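Type I modular polyketide synthase (Streptomyces albus subsp. albus, PDB 6IYR) probably transfers an acyl extender unit from its coenzyme A thioester during salinomycin assembly, this fragment being the acyltransferase domain of module 8. Local coordinates at residues A[121-125]-A[390-394]; A[152-157]-A[200-205]; A[248-252]-A[326-330]; A[258-264]-A[287-293]; A[350-354]-A[376-382]. One frame throughout, in Å; residues are numbered along the deposited sequence.

Contact 1. Residues A[121-125]-A[390-394]; sequences TVKGA and GHGAF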
# COMPACT_ATOMS: atom_id res chain seq x y z
N THR A 121 9.40 1.60 19.20
CA THR A 121 8.64 2.71 18.62
C THR A 121 9.59 3.68 17.90
O THR A 121 10.80 3.72 18.17
CB THR A 121 7.88 3.49 19.68
OG1 THR A 121 8.81 3.96 20.64
CG2 THR A 121 6.82 2.63 20.33
N VAL A 122 9.04 4.41 16.94
CA VAL A 122 9.84 5.30 16.08
C VAL A 122 9.24 6.71 16.13
O VAL A 122 8.02 6.87 16.08
CB VAL A 122 9.81 4.79 14.63
CG1 VAL A 122 10.28 5.85 13.68
CG2 VAL A 122 10.64 3.52 14.53
N LYS A 123 10.09 7.71 16.35
CA LYS A 123 9.66 9.11 16.36
C LYS A 123 8.90 9.45 15.07
O LYS A 123 9.34 9.13 13.97
CB LYS A 123 10.89 10.01 16.53
CG LYS A 123 10.78 11.40 15.90
CD LYS A 123 10.93 12.52 16.92
CE LYS A 123 9.56 13.01 17.38
NZ LYS A 123 9.63 13.81 18.63
N GLY A 124 7.71 10.00 15.24
CA GLY A 124 6.90 10.43 14.13
C GLY A 124 6.09 9.32 13.49
O GLY A 124 5.39 9.55 12.52
N ALA A 125 6.08 8.14 14.11
CA ALA A 125 5.33 7.01 13.59
C ALA A 125 3.85 7.22 13.65
O ALA A 125 3.08 6.68 12.83
CB ALA A 125 5.71 5.74 14.35
N GLY A 390 9.68 14.76 9.19
CA GLY A 390 9.60 13.97 10.42
C GLY A 390 8.60 12.84 10.46
O GLY A 390 8.35 12.29 11.51
N HIS A 391 8.02 12.46 9.33
CA HIS A 391 7.14 11.32 9.34
C HIS A 391 7.95 10.04 9.59
O HIS A 391 9.06 9.91 9.09
CB HIS A 391 6.40 11.21 8.04
CG HIS A 391 5.39 12.29 7.84
ND1 HIS A 391 4.06 12.12 8.13
CD2 HIS A 391 5.51 13.55 7.34
CE1 HIS A 391 3.41 13.24 7.85
NE2 HIS A 391 4.28 14.13 7.40
N GLY A 392 7.43 9.15 10.43
CA GLY A 392 8.23 8.02 10.91
C GLY A 392 7.76 6.68 10.39
O GLY A 392 8.44 5.67 10.55
N ALA A 393 6.54 6.65 9.86
CA ALA A 393 5.97 5.39 9.40
C ALA A 393 5.22 5.53 8.09
O ALA A 393 4.43 6.45 7.91
CB ALA A 393 5.04 4.79 10.45
N PHE A 394 5.52 4.60 7.19
CA PHE A 394 4.85 4.49 5.91
C PHE A 394 4.12 3.17 5.78
O PHE A 394 4.71 2.09 5.86
CB PHE A 394 5.89 4.59 4.79
CG PHE A 394 6.55 5.92 4.73
CD1 PHE A 394 7.56 6.23 5.60
CD2 PHE A 394 6.14 6.88 3.81
CE1 PHE A 394 8.14 7.49 5.58
CE2 PHE A 394 6.80 8.09 3.72
CZ PHE A 394 7.75 8.42 4.64

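Contact 2. Residues A[152-157]-A[200-205]; sequences VFASRL and VSLAEV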
# COMPACT_ATOMS: atom_id res chain seq x y z
N VAL A 152 -15.92 -3.45 8.03
CA VAL A 152 -15.50 -2.18 7.44
C VAL A 152 -14.99 -2.36 6.00
O VAL A 152 -15.42 -1.65 5.08
CB VAL A 152 -14.38 -1.55 8.28
CG1 VAL A 152 -13.80 -0.33 7.59
CG2 VAL A 152 -14.93 -1.18 9.64
N PHE A 153 -14.16 -3.38 5.78
CA PHE A 153 -13.79 -3.76 4.41
C PHE A 153 -14.96 -4.05 3.55
O PHE A 153 -15.06 -3.55 2.43
CB PHE A 153 -12.84 -4.94 4.37
CG PHE A 153 -12.18 -5.12 3.05
CD1 PHE A 153 -11.25 -4.18 2.59
CD2 PHE A 153 -12.65 -6.06 2.17
CE1 PHE A 153 -10.67 -4.31 1.33
CE2 PHE A 153 -12.06 -6.22 0.91
CZ PHE A 153 -11.11 -5.32 0.47
N ALA A 154 -15.90 -4.82 4.07
CA ALA A 154 -16.95 -5.32 3.22
C ALA A 154 -17.84 -4.16 2.81
O ALA A 154 -18.43 -4.16 1.72
CB ALA A 154 -17.77 -6.38 3.91
N SER A 155 -17.98 -3.19 3.68
CA SER A 155 -18.97 -2.18 3.37
C SER A 155 -18.35 -1.06 2.52
O SER A 155 -18.99 -0.53 1.63
CB SER A 155 -19.62 -1.67 4.65
OG SER A 155 -19.26 -0.34 4.87
N ARG A 156 -17.08 -0.76 2.76
CA ARG A 156 -16.36 0.18 1.88
C ARG A 156 -16.18 -0.37 0.47
O ARG A 156 -16.39 0.34 -0.51
CB ARG A 156 -15.01 0.50 2.49
CG ARG A 156 -14.30 1.68 1.84
CD ARG A 156 -15.23 2.87 1.72
NE ARG A 156 -14.46 4.09 1.52
CZ ARG A 156 -14.99 5.24 1.13
NH1 ARG A 156 -14.22 6.30 0.98
NH2 ARG A 156 -16.27 5.33 0.88
N LEU A 157 -15.89 -1.66 0.36
CA LEU A 157 -15.76 -2.29 -0.94
C LEU A 157 -17.08 -2.32 -1.67
O LEU A 157 -17.11 -2.11 -2.87
CB LEU A 157 -15.14 -3.69 -0.84
CG LEU A 157 -14.63 -4.24 -2.17
CD1 LEU A 157 -13.25 -3.70 -2.49
CD2 LEU A 157 -14.63 -5.76 -2.19
N VAL A 200 -8.62 1.61 -1.76
CA VAL A 200 -9.52 2.51 -1.03
C VAL A 200 -10.11 1.77 0.18
O VAL A 200 -10.20 2.31 1.26
CB VAL A 200 -10.62 3.02 -1.95
CG1 VAL A 200 -11.69 3.79 -1.16
CG2 VAL A 200 -9.99 3.94 -3.00
N SER A 201 -10.38 0.49 0.03
CA SER A 201 -11.07 -0.24 1.06
C SER A 201 -10.15 -0.72 2.15
O SER A 201 -10.50 -0.62 3.30
CB SER A 201 -11.92 -1.33 0.48
OG SER A 201 -12.97 -0.74 -0.30
N LEU A 202 -8.91 -1.06 1.80
CA LEU A 202 -7.91 -1.41 2.80
C LEU A 202 -7.58 -0.20 3.67
O LEU A 202 -7.29 -0.33 4.86
CB LEU A 202 -6.64 -1.92 2.13
CG LEU A 202 -6.75 -3.28 1.42
CD1 LEU A 202 -5.40 -3.64 0.85
CD2 LEU A 202 -7.18 -4.39 2.39
N ALA A 203 -7.55 0.99 3.07
CA ALA A 203 -7.16 2.19 3.80
C ALA A 203 -8.17 2.49 4.93
O ALA A 203 -7.82 3.02 5.98
CB ALA A 203 -7.04 3.38 2.87
N GLU A 204 -9.43 2.26 4.62
CA GLU A 204 -10.52 2.48 5.54
C GLU A 204 -10.49 1.50 6.72
O GLU A 204 -10.75 1.90 7.83
CB GLU A 204 -11.81 2.31 4.78
CG GLU A 204 -13.03 2.66 5.60
CD GLU A 204 -13.18 4.15 5.78
OE1 GLU A 204 -12.35 4.96 5.25
OE2 GLU A 204 -14.15 4.52 6.46
N VAL A 205 -10.00 0.28 6.50
CA VAL A 205 -9.73 -0.64 7.63
C VAL A 205 -8.65 -0.12 8.53
O VAL A 205 -8.83 -0.08 9.72
CB VAL A 205 -9.35 -2.04 7.14
CG1 VAL A 205 -9.10 -3.02 8.30
CG2 VAL A 205 -10.48 -2.54 6.28
O HOH W 1 -11.71 4.56 1.94

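Contact 3. Residues A[248-252]-A[326-330]; sequences ALLAL and QVEHI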
# COMPACT_ATOMS: atom_id res chain seq x y z
N ALA A 248 -9.33 4.23 -21.51
CA ALA A 248 -8.60 4.96 -22.56
C ALA A 248 -7.29 4.25 -22.83
O ALA A 248 -6.88 4.07 -23.99
CB ALA A 248 -8.36 6.40 -22.14
N LEU A 249 -6.66 3.77 -21.76
CA LEU A 249 -5.43 2.99 -21.84
C LEU A 249 -5.47 1.72 -22.67
O LEU A 249 -4.44 1.16 -23.01
CB LEU A 249 -4.97 2.58 -20.43
CG LEU A 249 -4.00 3.53 -19.74
CD1 LEU A 249 -3.62 3.01 -18.36
CD2 LEU A 249 -2.75 3.80 -20.57
N LEU A 250 -6.66 1.18 -22.86
CA LEU A 250 -6.83 0.08 -23.77
C LEU A 250 -6.14 0.32 -25.10
O LEU A 250 -5.65 -0.62 -25.74
CB LEU A 250 -8.31 -0.12 -24.02
CG LEU A 250 -9.12 -1.17 -23.27
CD1 LEU A 250 -8.36 -2.00 -22.29
CD2 LEU A 250 -10.44 -0.66 -22.74
N ALA A 251 -6.06 1.58 -25.52
CA ALA A 251 -5.51 1.89 -26.84
C ALA A 251 -4.01 1.78 -26.82
O ALA A 251 -3.40 1.89 -27.87
CB ALA A 251 -5.90 3.30 -27.26
N LEU A 252 -3.41 1.71 -25.64
CA LEU A 252 -1.96 1.57 -25.55
C LEU A 252 -1.47 0.16 -25.27
O LEU A 252 -0.26 -0.12 -25.36
CB LEU A 252 -1.36 2.50 -24.50
CG LEU A 252 -1.50 4.00 -24.73
CD1 LEU A 252 -0.48 4.70 -23.85
CD2 LEU A 252 -1.35 4.39 -26.18
N GLN A 326 3.83 8.00 -25.47
CA GLN A 326 2.74 7.28 -26.10
C GLN A 326 1.38 7.80 -25.61
O GLN A 326 0.36 7.64 -26.28
CB GLN A 326 2.84 5.77 -25.87
CG GLN A 326 3.91 5.10 -26.69
CD GLN A 326 3.85 3.59 -26.66
OE1 GLN A 326 2.77 2.98 -26.56
NE2 GLN A 326 5.02 2.96 -26.78
N VAL A 327 1.37 8.30 -24.38
CA VAL A 327 0.13 8.73 -23.73
C VAL A 327 -0.53 9.92 -24.48
O VAL A 327 -1.73 10.18 -24.35
CB VAL A 327 0.47 9.12 -22.25
CG1 VAL A 327 -0.69 9.78 -21.57
CG2 VAL A 327 0.86 7.86 -21.48
N GLU A 328 0.25 10.62 -25.29
CA GLU A 328 -0.30 11.79 -26.05
C GLU A 328 -1.43 11.36 -26.92
O GLU A 328 -2.39 12.07 -27.10
CB GLU A 328 0.79 12.47 -26.89
CG GLU A 328 1.71 13.32 -26.02
CD GLU A 328 3.10 13.61 -26.60
OE1 GLU A 328 3.42 13.19 -27.74
OE2 GLU A 328 3.90 14.27 -25.89
N HIS A 329 -1.37 10.12 -27.37
CA HIS A 329 -2.40 9.56 -28.24
C HIS A 329 -3.78 9.48 -27.57
O HIS A 329 -4.79 9.48 -28.25
CB HIS A 329 -1.90 8.19 -28.69
CG HIS A 329 -2.93 7.32 -29.33
ND1 HIS A 329 -3.39 7.55 -30.62
CD2 HIS A 329 -3.37 6.08 -28.99
CE1 HIS A 329 -4.19 6.56 -30.98
NE2 HIS A 329 -4.19 5.65 -30.01
N ILE A 330 -3.86 9.41 -26.25
CA ILE A 330 -5.19 9.36 -25.62
C ILE A 330 -5.49 10.63 -24.80
O ILE A 330 -6.46 10.69 -24.02
CB ILE A 330 -5.34 8.13 -24.71
CG1 ILE A 330 -4.19 8.10 -23.67
CG2 ILE A 330 -5.36 6.88 -25.56
CD1 ILE A 330 -4.38 7.12 -22.51
O HOH W 2 1.94 1.24 -24.71

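Contact 4. Residues A[258-264]-A[287-293]; sequences MVSVAEA and PQSTVVS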
# COMPACT_ATOMS: atom_id res chain seq x y z
N MET A 258 7.62 -1.61 -19.70
CA MET A 258 8.43 -0.91 -18.74
C MET A 258 9.50 -1.81 -18.23
O MET A 258 9.31 -3.02 -18.17
CB MET A 258 7.57 -0.47 -17.58
CG MET A 258 6.38 0.33 -18.01
SD MET A 258 5.60 1.03 -16.53
CE MET A 258 6.71 2.36 -16.18
N VAL A 259 10.65 -1.22 -17.93
CA VAL A 259 11.70 -1.96 -17.30
C VAL A 259 12.23 -1.20 -16.08
O VAL A 259 12.37 0.04 -16.09
CB VAL A 259 12.85 -2.36 -18.27
CG1 VAL A 259 12.34 -2.75 -19.65
CG2 VAL A 259 13.92 -1.31 -18.36
N SER A 260 12.50 -1.95 -15.03
CA SER A 260 13.13 -1.41 -13.83
C SER A 260 14.63 -1.38 -14.05
O SER A 260 15.21 -2.32 -14.62
CB SER A 260 12.83 -2.26 -12.61
OG SER A 260 13.25 -3.58 -12.86
N VAL A 261 15.24 -0.29 -13.61
CA VAL A 261 16.68 -0.11 -13.73
C VAL A 261 17.21 0.33 -12.40
O VAL A 261 16.73 1.33 -11.82
CB VAL A 261 17.02 0.98 -14.76
CG1 VAL A 261 18.51 1.00 -14.99
CG2 VAL A 261 16.29 0.72 -16.06
N ALA A 262 18.15 -0.45 -11.89
CA ALA A 262 18.71 -0.19 -10.57
C ALA A 262 19.81 0.81 -10.73
O ALA A 262 20.96 0.47 -10.60
CB ALA A 262 19.26 -1.47 -9.94
N GLU A 263 19.46 2.04 -11.06
CA GLU A 263 20.44 3.07 -11.30
C GLU A 263 19.75 4.34 -10.84
O GLU A 263 18.53 4.45 -10.93
CB GLU A 263 20.74 3.13 -12.79
CG GLU A 263 21.92 4.01 -13.21
CD GLU A 263 22.35 3.82 -14.69
OE1 GLU A 263 23.57 3.74 -14.94
OE2 GLU A 263 21.50 3.85 -15.61
N ALA A 264 20.52 5.32 -10.38
CA ALA A 264 19.99 6.63 -10.03
C ALA A 264 19.35 7.35 -11.21
O ALA A 264 19.87 7.35 -12.33
CB ALA A 264 21.08 7.49 -9.42
N PRO A 287 16.68 6.13 -4.49
CA PRO A 287 17.93 6.69 -5.01
C PRO A 287 18.66 5.80 -6.03
O PRO A 287 19.48 6.30 -6.79
CB PRO A 287 18.80 6.87 -3.75
CG PRO A 287 18.18 6.00 -2.71
CD PRO A 287 16.73 5.89 -3.04
N GLN A 288 18.39 4.50 -6.04
CA GLN A 288 18.97 3.59 -7.06
C GLN A 288 17.92 2.72 -7.72
O GLN A 288 18.17 1.56 -8.06
CB GLN A 288 20.00 2.69 -6.40
CG GLN A 288 21.22 3.44 -5.90
CD GLN A 288 22.30 3.52 -6.94
OE1 GLN A 288 22.79 4.60 -7.26
NE2 GLN A 288 22.67 2.37 -7.52
N SER A 289 16.75 3.30 -7.96
CA SER A 289 15.63 2.51 -8.34
C SER A 289 14.66 3.31 -9.22
O SER A 289 14.00 4.24 -8.75
CB SER A 289 15.02 2.00 -7.03
OG SER A 289 13.86 1.30 -7.31
N THR A 290 14.65 3.01 -10.52
CA THR A 290 13.88 3.77 -11.49
C THR A 290 13.20 2.82 -12.45
O THR A 290 13.57 1.64 -12.53
CB THR A 290 14.77 4.68 -12.35
OG1 THR A 290 15.49 3.84 -13.26
CG2 THR A 290 15.76 5.45 -11.52
N VAL A 291 12.17 3.32 -13.11
CA VAL A 291 11.43 2.56 -14.11
C VAL A 291 11.42 3.38 -15.40
O VAL A 291 11.16 4.60 -15.39
CB VAL A 291 10.00 2.20 -13.62
CG1 VAL A 291 9.23 1.47 -14.71
CG2 VAL A 291 10.05 1.32 -12.37
N VAL A 292 11.76 2.72 -16.50
CA VAL A 292 11.73 3.31 -17.81
C VAL A 292 10.67 2.68 -18.68
O VAL A 292 10.50 1.46 -18.70
CB VAL A 292 13.10 3.13 -18.48
CG1 VAL A 292 13.10 3.55 -19.94
CG2 VAL A 292 14.13 3.88 -17.70
N SER A 293 9.90 3.51 -19.38
CA SER A 293 8.84 2.99 -20.22
C SER A 293 9.14 3.29 -21.67
O SER A 293 9.83 4.25 -21.94
CB SER A 293 7.49 3.62 -19.85
OG SER A 293 7.40 4.98 -20.20

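Contact 5. Residues A[350-354]-A[376-382]; sequences FLSTV and TVRFEDA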
# COMPACT_ATOMS: atom_id res chain seq x y z
N PHE A 350 -2.33 15.69 0.87
CA PHE A 350 -2.07 14.91 -0.35
C PHE A 350 -0.82 15.47 -1.02
O PHE A 350 -0.79 16.63 -1.49
CB PHE A 350 -3.29 14.98 -1.26
CG PHE A 350 -3.15 14.22 -2.57
CD1 PHE A 350 -2.33 14.69 -3.59
CD2 PHE A 350 -4.03 13.20 -2.87
CE1 PHE A 350 -2.21 13.98 -4.78
CE2 PHE A 350 -3.99 12.54 -4.09
CZ PHE A 350 -3.08 12.94 -5.05
N LEU A 351 0.27 14.71 -0.94
CA LEU A 351 1.52 15.09 -1.52
C LEU A 351 1.63 14.50 -2.94
O LEU A 351 1.76 13.30 -3.12
CB LEU A 351 2.67 14.67 -0.64
CG LEU A 351 4.07 14.93 -1.19
CD1 LEU A 351 4.24 16.38 -1.62
CD2 LEU A 351 5.13 14.54 -0.17
N SER A 352 1.51 15.36 -3.94
CA SER A 352 1.52 14.94 -5.34
C SER A 352 2.87 14.40 -5.74
O SER A 352 3.92 15.05 -5.55
CB SER A 352 1.16 16.10 -6.25
OG SER A 352 1.16 15.72 -7.61
N THR A 353 2.85 13.22 -6.32
CA THR A 353 4.07 12.68 -6.91
C THR A 353 4.18 13.14 -8.37
O THR A 353 5.16 12.83 -9.06
CB THR A 353 4.06 11.16 -6.84
OG1 THR A 353 2.89 10.65 -7.47
CG2 THR A 353 4.08 10.71 -5.39
N VAL A 354 3.21 13.93 -8.82
CA VAL A 354 3.33 14.61 -10.12
C VAL A 354 4.06 15.93 -9.98
O VAL A 354 5.12 16.14 -10.58
CB VAL A 354 1.97 14.90 -10.76
CG1 VAL A 354 2.14 15.56 -12.13
CG2 VAL A 354 1.18 13.62 -10.92
N THR A 376 6.50 11.74 -15.30
CA THR A 376 7.29 10.92 -14.39
C THR A 376 6.68 10.89 -12.98
O THR A 376 6.18 11.88 -12.49
CB THR A 376 8.73 11.47 -14.31
OG1 THR A 376 9.31 11.51 -15.60
CG2 THR A 376 9.61 10.64 -13.43
N VAL A 377 6.69 9.73 -12.36
CA VAL A 377 6.19 9.60 -11.02
C VAL A 377 7.37 9.88 -10.11
O VAL A 377 8.30 9.11 -10.05
CB VAL A 377 5.67 8.18 -10.75
CG1 VAL A 377 5.27 8.01 -9.30
CG2 VAL A 377 4.54 7.83 -11.69
N ARG A 378 7.34 11.01 -9.43
CA ARG A 378 8.43 11.38 -8.53
C ARG A 378 8.21 10.84 -7.12
O ARG A 378 8.04 11.59 -6.18
CB ARG A 378 8.61 12.88 -8.53
CG ARG A 378 8.50 13.48 -9.92
CD ARG A 378 9.09 14.87 -10.01
NE ARG A 378 8.90 15.41 -11.35
CZ ARG A 378 9.77 15.30 -12.35
NH1 ARG A 378 9.48 15.82 -13.53
NH2 ARG A 378 10.93 14.68 -12.16
N PHE A 379 8.21 9.53 -7.00
CA PHE A 379 7.98 8.87 -5.73
C PHE A 379 9.06 9.10 -4.68
O PHE A 379 8.75 9.47 -3.57
CB PHE A 379 7.72 7.39 -5.95
CG PHE A 379 7.27 6.68 -4.73
CD1 PHE A 379 5.99 6.83 -4.26
CD2 PHE A 379 8.13 5.84 -4.06
CE1 PHE A 379 5.58 6.16 -3.14
CE2 PHE A 379 7.72 5.17 -2.94
CZ PHE A 379 6.44 5.33 -2.48
N GLU A 380 10.32 9.00 -5.08
CA GLU A 380 11.42 9.18 -4.15
C GLU A 380 11.42 10.58 -3.56
O GLU A 380 11.66 10.75 -2.40
CB GLU A 380 12.77 8.92 -4.82
CG GLU A 380 13.96 9.27 -3.94
CD GLU A 380 15.27 9.36 -4.68
OE1 GLU A 380 15.31 9.20 -5.90
OE2 GLU A 380 16.29 9.60 -4.03
N ASP A 381 11.13 11.55 -4.40
CA ASP A 381 11.08 12.93 -4.00
C ASP A 381 10.05 13.16 -2.93
O ASP A 381 10.31 13.83 -1.97
CB ASP A 381 10.66 13.72 -5.21
CG ASP A 381 11.55 14.84 -5.50
OD1 ASP A 381 12.24 14.77 -6.53
OD2 ASP A 381 11.57 15.78 -4.69
N ALA A 382 8.88 12.58 -3.10
CA ALA A 382 7.83 12.71 -2.14
C ALA A 382 8.24 12.08 -0.82
O ALA A 382 8.03 12.66 0.23
CB ALA A 382 6.58 12.05 -2.65
O HOH W 3 6.22 14.65 -12.68

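Contact 1. Residues A[121-125]-A[390-394]
Gly390 meets Gly124 through backbone alone: its carbonyl O lies 3.5 Å from Gly124 CA, in an almost straight CA-H...O contact. Gly390 is also the C-prime residue of the Schellman motif that ends helix 379-388. It has a positive phi of 82°, a shape glycine adopts easily because it has no CB to strike the carbonyl before it. His391 follows and turns its CB away from the 121-125 loop; its ND1 is hydrogen-bonded to Arg127 O. At Gly392 the backbones come nearest, with Gly392 CA 4.1 Å from Ala125 CA. Gly392 N gives Gly124 O a weak, bent hydrogen bond of 2.9 Å, and Gly392 CA approaches Lys123 O at 3.4 Å. Glycines in both segments make such close approach possible. Gly392 O receives a methyl of Val122, whose CG1 sits anti to the backbone N (chi1 165°) and ends 3.6 Å from that oxygen. Ala393 then lays its small CB 3.6 Å from Ala125 O and 4.1 Å from Ala125 CB, a fit that suits two short apolar side chains. Facing all this, residues 122-125 form a type II beta turn closed by Ala125 N and Val122 O, with Gly124 at the position where glycine is usual. The turn thus packs on the start of strand 393-396, an inner strand of the parallel sheet typical of the large alpha/beta subdomain of acyltransferases.

Contact 2. Residues A[152-157]-A[200-205]
Phe153 overlaps Ser201 obliquely, its CE1 only 3.3 Å from Ser201 CB. The same ring carbon meets Leu202 CD2 at 3.6 Å, the two side chains lying side by side. Val205 CG2 comes in at the ring edge, near its plane, and touches Phe153 CB at 3.9 Å. These apolar groups, joined by Leu147 and Phe434, fill the buried flank of a roughly antiparallel pair formed by helices 151-164 and 188-208; segments 152-157 and 200-205 run at 142° to each other, their axes 8.5 Å apart. Ser201 is small enough for this spacing, and its OG is satisfied by Ala197 O. The other flank is polar. The Arg156 chain bends at chi2 (50°) after its CG has passed Ser201 OG, and NE then meets a water in the guanidinium plane at 2.8 Å. That water donates to Val200 O and, weakly, to Glu204 OE1. The carboxylate lies well out of the guanidinium plane and attracts Arg156 by charge alone; Arg156 has its own salt bridge with Glu159, and Glu204 with Arg207. Val152 CG1 crosses the aliphatic part of Glu204 at about a right angle, 3.7 Å from Glu204 CG.

Contact 3. Residues A[248-252]-A[326-330]
Ile330 carries its CG1 between the backbone N and the carbonyl carbon (chi1 55°) and then runs on extended, which sends CD1 across to Ala248 and Leu249. Ile330 CD1 settles 4.1 Å from Ala248 CB and crosses the end of Leu249 obliquely at CD2. The other branch, Ile330 CG2, covers Ala248 O at 3.6 Å and Ala251 CB at 4.0 Å. A branched isoleucine suits this place because one arm goes to Ala248 and Leu249 while the other bridges Ala248 O and Ala251 CB, and the alanines are short enough to let the backbones stay near. The His329 ring slides past Leu252 in the opposite direction: Leu252 CD2 lies at the ring edge, near its plane, 3.9 Å from His329 CD2.

Both segments are short turns beside helices. Residues 248-252 leave the end of helix 235-248 through a 3-10 segment, with Ala251 N bonded to Ala248 O and Leu252 N to Leu249 O. Residues 326-330 make matching bonds, from His329 N to Gln326 O and from Ile330 N to Val327 O, and lead into helix 331-337, where Ile330 holds the N-cap position. Leu252 spreads its two methyls over the second turn: Leu252 CD2 is 3.7 Å from Gln326 O, and Leu252 CD1 is 4.2 Å from Val327 CG2. Tyr320 also touches Leu252, and Leu373 of helix 366-374 meets both Val327 and Ile330.

Gln326 uses both ends of its amide. NE2 is hydrogen-bonded to Lys255 O, and OE1 accepts a hydrogen bond from a water 2.7 Å away, which also donates to Leu252 O.

Contact 4. Residues A[258-264]-A[287-293]
Strands 257-261 and 289-294 are antiparallel neighbours in the mixed sheet at the core of the smaller, ferredoxin-like subdomain usual in acyltransferases. Val259 and Val292 make a hydrogen-bonded pair, Val259 N to Val292 O and Val292 N to Val259 O both at 2.8 Å, the second nearly straight (172°). Val261 and Thr290 repeat the pattern, Val261 N meeting Thr290 O at 2.8 Å. Val261 O is gripped twice, by Thr290 N at 3.0 Å and by Thr290 OG1 at 3.1 Å. Chi1 of 72° holds that hydroxyl over its own main chain, which gives the buried group a partner. The non-hydrogen-bonded pair Ser260-Val291 lies between these two, and Met258-Ser293 lies beyond Val259-Val292. Beta-branched valines suit the extended chain; those at 259, 261 and 292 share one face with Thr290, packed against helices 265-273 and 296-308: Leu302 meets Val259 and Val292, Val268 meets Thr290 and Val292, and Cys306 meets Val261. There Val261 CG2 rests 4.2 Å from Val292 CG2. The other face mixes Met258 and Val291 with two serines, Ser260 OG bonded to Arg314 O and Ser293 OG to Ser322 O. Ala262 centres an inverse gamma turn, with Ala262 CA 3.1 Å from Gln288 O.

Contact 5. Residues A[350-354]-A[376-382]
Thr353 O accepts the N-H of Arg378 at 2.9 Å, in the carbonyl plane and close to straight (160°). The bond sits at the start of helix 379-388, where Arg378 is both the centre of an inverse gamma turn and the N-cap residue. Its CB and CG press on the same oxygen, Arg378 CB lying 3.5 Å from Thr353 O. Thr353 is split between two tasks by chi1 of 56°. This rotation turns OG1 to Gly218 O, to which it is bonded, in a GxSxG stretch consistent with a nucleophile elbow. CG2 instead faces the helix, 3.9 Å from Ala382 CB. Val377 lies beside Thr353, pointing the same way, its CG1 4.0 Å from Thr353 OG1, and also touches His219 of that stretch. Alanine at 382 is small enough to admit a second neighbour, for Leu351 CD2 is 3.8 Å from Ala382 CB. Ser352 OG accepts from Val354 N in an ST turn, and Tyr368 OH is bonded to the same hydroxyl. A water bridges Val354 O and Thr376 O, donating to each at 2.8 Å.

How the contacts relate
Contacts 2 to 5 are all nested inside the chain loop that contact 1 closes. Contacts 4 and 5 are neighbours, centres about 15 Å apart; they reach the same mixed sheet and touch where Pro287 CA packs 3.5 Å from Glu380 OE2. Helix 379-388 then leads from contact 5 to contact 1, whose nearest atoms are about 6 Å away. Contact 5 touches the presumed nucleophile elbow. Bound phosphate, probably from the crystallisation liquor, is found about 4 Å from the Leu249 side chain of contact 3 and about 5 Å from that of Met258 in contact 4. Contacts 1 and 3 have centres about 39 Å apart, on opposite sides of the chain's centre; contacts 2 and 4 are likewise opposed, centres about 32 Å apart.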